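Local coordinates for protein alkaline phosphatase (Antarctic bacterium, PDB 2W5W) that probably hydrolyses phosphate monoesters at alkaline pH, using a metal site built for two zinc ions and one magnesium ion, at residues B[38-43]-B[251-256]; B[86-91]-B[135-140]. The protein carries 1 engineered substitution. One frame throughout, in Å; residues are numbered along the deposited sequence.

Interaction 1: B[38-43]-B[251-256]; sequences ILLISD and IMSEGS. With ZN (zinc ion), chain H; ZN (zinc ion), chain G.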
loop_
_atom_site.group_PDB
_atom_site.type_symbol
_atom_site.label_atom_id
_atom_site.label_comp_id
_atom_site.label_asym_id
_atom_site.label_seq_id
_atom_site.Cartn_x
_atom_site.Cartn_y
_atom_site.Cartn_z
ATOM N N ILE B 38 -4.455 9.968 18.605
ATOM C CA ILE B 38 -3.568 8.840 18.907
ATOM C C ILE B 38 -2.824 8.471 17.623
ATOM O O ILE B 38 -3.442 8.165 16.605
ATOM C CB ILE B 38 -4.368 7.634 19.394
ATOM C CG1 ILE B 38 -5.151 7.992 20.668
ATOM C CG2 ILE B 38 -3.447 6.438 19.621
ATOM C CD1 ILE B 38 -6.194 6.923 21.094
ATOM N N LEU B 39 -1.497 8.528 17.673
ATOM C CA LEU B 39 -0.650 8.185 16.536
ATOM C C LEU B 39 0.056 6.865 16.831
ATOM O O LEU B 39 0.877 6.793 17.747
ATOM C CB LEU B 39 0.367 9.307 16.296
ATOM C CG LEU B 39 1.441 9.073 15.234
ATOM C CD1 LEU B 39 0.797 8.780 13.867
ATOM C CD2 LEU B 39 2.357 10.282 15.154
ATOM N N LEU B 40 -0.293 5.810 16.093
ATOM C CA LEU B 40 0.349 4.509 16.288
ATOM C C LEU B 40 1.332 4.290 15.151
ATOM O O LEU B 40 0.973 4.394 13.984
ATOM C CB LEU B 40 -0.698 3.389 16.305
ATOM C CG LEU B 40 -1.767 3.569 17.381
ATOM C CD1 LEU B 40 -2.951 2.659 17.134
ATOM C CD2 LEU B 40 -1.172 3.300 18.727
ATOM N N ILE B 41 2.578 4.000 15.502
ATOM C CA ILE B 41 3.629 3.804 14.523
ATOM C C ILE B 41 4.149 2.375 14.585
ATOM O O ILE B 41 4.630 1.913 15.622
ATOM C CB ILE B 41 4.808 4.764 14.783
ATOM C CG1 ILE B 41 4.335 6.221 14.725
ATOM C CG2 ILE B 41 5.930 4.501 13.797
ATOM C CD1 ILE B 41 5.456 7.226 15.011
ATOM N N SER B 42 4.065 1.685 13.454
ATOM C CA SER B 42 4.635 0.359 13.323
ATOM C C SER B 42 5.994 0.509 12.659
ATOM O O SER B 42 6.075 0.739 11.451
ATOM C CB SER B 42 3.729 -0.519 12.461
ATOM O OG SER B 42 3.271 0.173 11.292
ATOM N N ASP B 43 7.059 0.368 13.438
ATOM C CA ASP B 43 8.400 0.594 12.904
ATOM C C ASP B 43 8.746 -0.513 11.907
ATOM O O ASP B 43 8.754 -1.688 12.259
ATOM C CB ASP B 43 9.447 0.671 14.031
ATOM C CG ASP B 43 10.721 1.363 13.577
ATOM O OD1 ASP B 43 11.272 0.959 12.536
ATOM O OD2 ASP B 43 11.153 2.325 14.232
ATOM N N ILE B 251 -1.228 10.987 22.053
ATOM C CA ILE B 251 -0.425 9.809 22.398
ATOM C C ILE B 251 0.267 9.282 21.153
ATOM O O ILE B 251 -0.340 9.235 20.084
ATOM C CB ILE B 251 -1.329 8.677 22.960
ATOM C CG1 ILE B 251 -1.881 9.059 24.326
ATOM C CG2 ILE B 251 -0.586 7.343 23.028
ATOM C CD1 ILE B 251 -2.925 8.056 24.824
ATOM N N MET B 252 1.544 8.928 21.277
ATOM C CA MET B 252 2.226 8.175 20.222
ATOM C C MET B 252 2.565 6.836 20.843
ATOM O O MET B 252 3.232 6.777 21.867
ATOM C CB MET B 252 3.498 8.888 19.744
ATOM C CG MET B 252 4.175 8.238 18.520
ATOM S SD MET B 252 4.958 6.635 18.797
ATOM C CE MET B 252 6.469 7.131 19.660
ATOM N N SER B 253 2.075 5.759 20.236
ATOM C CA SER B 253 2.383 4.424 20.706
ATOM C C SER B 253 3.043 3.651 19.558
ATOM O O SER B 253 2.557 3.668 18.426
ATOM C CB SER B 253 1.109 3.730 21.218
ATOM O OG SER B 253 1.339 2.360 21.470
ATOM N N GLU B 254 4.163 2.997 19.851
ATOM C CA GLU B 254 4.959 2.350 18.811
ATOM C C GLU B 254 5.078 0.831 18.947
ATOM O O GLU B 254 5.456 0.321 20.007
ATOM C CB GLU B 254 6.380 2.939 18.780
ATOM C CG GLU B 254 7.179 2.482 17.551
ATOM C CD GLU B 254 8.676 2.542 17.763
ATOM O OE1 GLU B 254 9.111 2.708 18.922
ATOM O OE2 GLU B 254 9.430 2.407 16.773
ATOM N N GLY B 255 4.789 0.125 17.853
ATOM C CA GLY B 255 5.129 -1.282 17.719
ATOM C C GLY B 255 6.562 -1.335 17.211
ATOM O O GLY B 255 6.821 -1.424 15.999
ATOM N N SER B 256 7.500 -1.259 18.155
ATOM C CA SER B 256 8.899 -0.988 17.851
ATOM C C SER B 256 9.646 -2.150 17.208
ATOM O O SER B 256 10.578 -1.938 16.427
ATOM C CB SER B 256 9.646 -0.610 19.144
ATOM O OG SER B 256 8.922 0.356 19.896
HETATM ZN ZN ZN H . 11.356 2.566 16.261
HETATM ZN ZN ZN G . 12.312 2.464 11.702
HETATM O O HOH W 1 11.969 2.904 18.341
HETATM O O HOH W 2 11.911 0.587 16.441
HETATM O O HOH W 3 13.486 2.963 16.025
#
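Asp-43 and Glu-254 meet at a zinc ion, which each carboxylate binds through one oxygen, Asp-43 OD2 and Glu-254 OE2, both 2.0 Å from the metal. These two oxygens lie 3.1 Å apart, a closeness that the shared cation allows. Three waters and Thr-137 complete the shell. Asp-43 also bridges, its OD1 binding a second zinc ion together with Asp-301 and His-302. The other oxygen of Glu-254, OE1, takes a bond from water 1 and one from Ser-256 OG (2.6 Å), which comes from above the carboxylate plane; these bonds probably fix the rotation of the group. Glu-254 reaches the metal with CG anti to its backbone N (chi1 -170°) and an extended chain. Behind the site the strands run parallel, joined by five backbone hydrogen bonds, first Leu-39 N to Ile-251 O, last Asp-43 N to Gly-255 O. On the face of Glu-254, Ile-41 CD1 touches Met-252 SD at 3.9 Å, the two side chains crossing at about a right angle. On the other face Leu-40 CD2 presses on Ser-253 CB at a tight 3.4 Å. Metal-binding acids at the C-terminal ends of neighbouring parallel strands in a central sheet are characteristic of the alkaline phosphatase fold.

Interaction 2: B[86-91]-B[135-140]; sequences SGATAF and DATPAS. Engineered in segment 135-140: Asp-135 (natural residue His). With ZN (zinc ion), chain H.
Ala-88 CB overlaps the side chain of Ser-140, lying 3.6 Å from both Ser-140 CB and Ser-140 OG, and the same methyl also touches Thr-137, whose CG2 is 4.1 Å from Ala-88 CB. The small methyl thus meets two residues of 135-140. Within 86-91 the contact rests on this alanine and Thr-89, and one residue further along the helix Ser-92 OG hydrogen-bonds Ser-140 O. Thr-89 OG1 lies 3.2 Å from Ser-140 OG; it is hydrogen-bonded to Gly-103 N and Ala-85 O. Ser-140 turns its own hydroxyl back toward Ala-136, OG anti to the carbonyl carbon (chi1 -67°), and donates to Ala-136 O at 2.9 Å. That carbonyl also accepts from Ser-140 N, the two donors arriving from opposite faces of its plane. Without the hydroxyl, as with an alanine here, Ala-136 O would keep the backbone N-H but probably lose its side-chain donor, and a small gap is likely to open beside Ala-88 and Thr-89 OG1.

Thr-137 divides its two branches: CG2 faces the alanine, while OG1 binds zinc at 2.1 Å, beside Asp-43 and Glu-254. Asp-135, an engineered replacement for histidine, acts in the second shell; its OD2 lies 2.8 Å from metal-bound water 3, in position to accept a bond from it. Buried methyl and hydroxyl packing between the helices therefore lies directly behind a metal ligand, with apolar packing and metal binding using different branches of one threonine, while the negative charge of Asp-135 would be expected to polarise the waters of the metal.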
loop_
_atom_site.group_PDB
_atom_site.type_symbol
_atom_site.label_atom_id
_atom_site.label_comp_id
_atom_site.label_asym_id
_atom_site.label_seq_id
_atom_site.Cartn_x
_atom_site.Cartn_y
_atom_site.Cartn_z
ATOM N N SER B 86 15.197 10.032 11.422
ATOM C CA SER B 86 14.664 11.060 10.534
ATOM C C SER B 86 13.191 10.781 10.177
ATOM O O SER B 86 12.393 11.702 10.040
ATOM C CB SER B 86 15.507 11.173 9.274
ATOM O OG SER B 86 15.561 9.926 8.609
ATOM N N GLY B 87 12.841 9.510 10.029
ATOM C CA GLY B 87 11.471 9.130 9.707
ATOM C C GLY B 87 10.485 9.523 10.795
ATOM O O GLY B 87 9.367 9.946 10.507
ATOM N N ALA B 88 10.890 9.378 12.052
ATOM C CA ALA B 88 10.022 9.750 13.179
ATOM C C ALA B 88 10.012 11.274 13.377
ATOM O O ALA B 88 8.988 11.869 13.757
ATOM C CB ALA B 88 10.495 9.065 14.458
ATOM N N THR B 89 11.160 11.905 13.146
ATOM C CA THR B 89 11.253 13.359 13.268
ATOM C C THR B 89 10.376 14.050 12.204
ATOM O O THR B 89 9.790 15.126 12.452
ATOM C CB THR B 89 12.737 13.842 13.235
ATOM O OG1 THR B 89 13.427 13.334 14.389
ATOM C CG2 THR B 89 12.812 15.376 13.250
ATOM N N ALA B 90 10.253 13.428 11.029
ATOM C CA ALA B 90 9.308 13.938 10.019
ATOM C C ALA B 90 7.903 14.021 10.625
ATOM O O ALA B 90 7.183 15.010 10.422
ATOM C CB ALA B 90 9.299 13.056 8.776
ATOM N N PHE B 91 7.518 12.995 11.382
ATOM C CA PHE B 91 6.189 12.954 11.996
ATOM C C PHE B 91 6.069 13.919 13.177
ATOM O O PHE B 91 5.038 14.574 13.369
ATOM C CB PHE B 91 5.858 11.550 12.539
ATOM C CG PHE B 91 5.834 10.455 11.491
ATOM C CD1 PHE B 91 5.577 10.731 10.167
ATOM C CD2 PHE B 91 6.031 9.137 11.862
ATOM C CE1 PHE B 91 5.548 9.710 9.207
ATOM C CE2 PHE B 91 6.000 8.117 10.923
ATOM C CZ PHE B 91 5.749 8.400 9.592
ATOM N N ASP B 135 14.910 4.887 22.390
ATOM C CA ASP B 135 15.110 4.517 20.979
ATOM C C ASP B 135 14.600 5.620 20.065
ATOM O O ASP B 135 13.860 6.508 20.508
ATOM C CB ASP B 135 14.445 3.173 20.645
ATOM C CG ASP B 135 14.979 2.558 19.361
ATOM O OD1 ASP B 135 16.198 2.668 19.124
ATOM O OD2 ASP B 135 14.183 1.966 18.590
ATOM N N ALA B 136 14.994 5.571 18.792
ATOM C CA ALA B 136 14.823 6.715 17.889
ATOM C C ALA B 136 13.375 7.193 17.750
ATOM O O ALA B 136 13.114 8.393 17.712
ATOM C CB ALA B 136 15.397 6.377 16.495
ATOM N N THR B 137 12.442 6.255 17.641
ATOM C CA THR B 137 11.050 6.620 17.424
ATOM C C THR B 137 10.423 7.398 18.604
ATOM O O THR B 137 9.965 8.528 18.418
ATOM C CB THR B 137 10.190 5.406 17.012
ATOM O OG1 THR B 137 10.883 4.629 16.015
ATOM C CG2 THR B 137 8.864 5.889 16.453
ATOM N N PRO B 138 10.424 6.823 19.826
ATOM C CA PRO B 138 9.889 7.625 20.935
ATOM C C PRO B 138 10.712 8.899 21.184
ATOM O O PRO B 138 10.152 9.951 21.473
ATOM C CB PRO B 138 10.021 6.707 22.165
ATOM C CG PRO B 138 10.769 5.502 21.733
ATOM C CD PRO B 138 10.826 5.466 20.228
ATOM N N ALA B 139 12.032 8.802 21.077
ATOM C CA ALA B 139 12.899 9.941 21.395
ATOM C C ALA B 139 12.568 11.144 20.520
ATOM O O ALA B 139 12.670 12.286 20.962
ATOM C CB ALA B 139 14.349 9.569 21.211
ATOM N N SER B 140 12.187 10.890 19.276
ATOM C CA SER B 140 11.887 11.991 18.361
ATOM C C SER B 140 10.692 12.811 18.832
ATOM O O SER B 140 10.507 13.945 18.376
ATOM C CB SER B 140 11.627 11.482 16.935
ATOM O OG SER B 140 12.817 10.947 16.386
HETATM ZN ZN ZN H . 11.356 2.566 16.261
HETATM O O HOH W 2 11.911 0.587 16.441
HETATM O O HOH W 1 11.969 2.904 18.341
HETATM O O HOH W 3 13.486 2.963 16.025
#

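In the fold
From the N terminus the chain first lays down strand 36-42, inside the central sheet, and then reaches helix 86-93. Interaction 2 closes a loop of 43 residues, bringing the short helix 136-139, which follows strand 124-129, against that earlier helix. Much later strand 249-255 returns between strands 124-129 and 36-42, and interaction 1 closes a far longer loop of 207 residues. Interaction 2 is nested wholly within it. The two contacts, with centres about 10 Å apart, meet at one zinc ion and its three waters, and Met-252 also packs on Pro-138. Together they tie the middle of the sheet to the helices flanking the metal site.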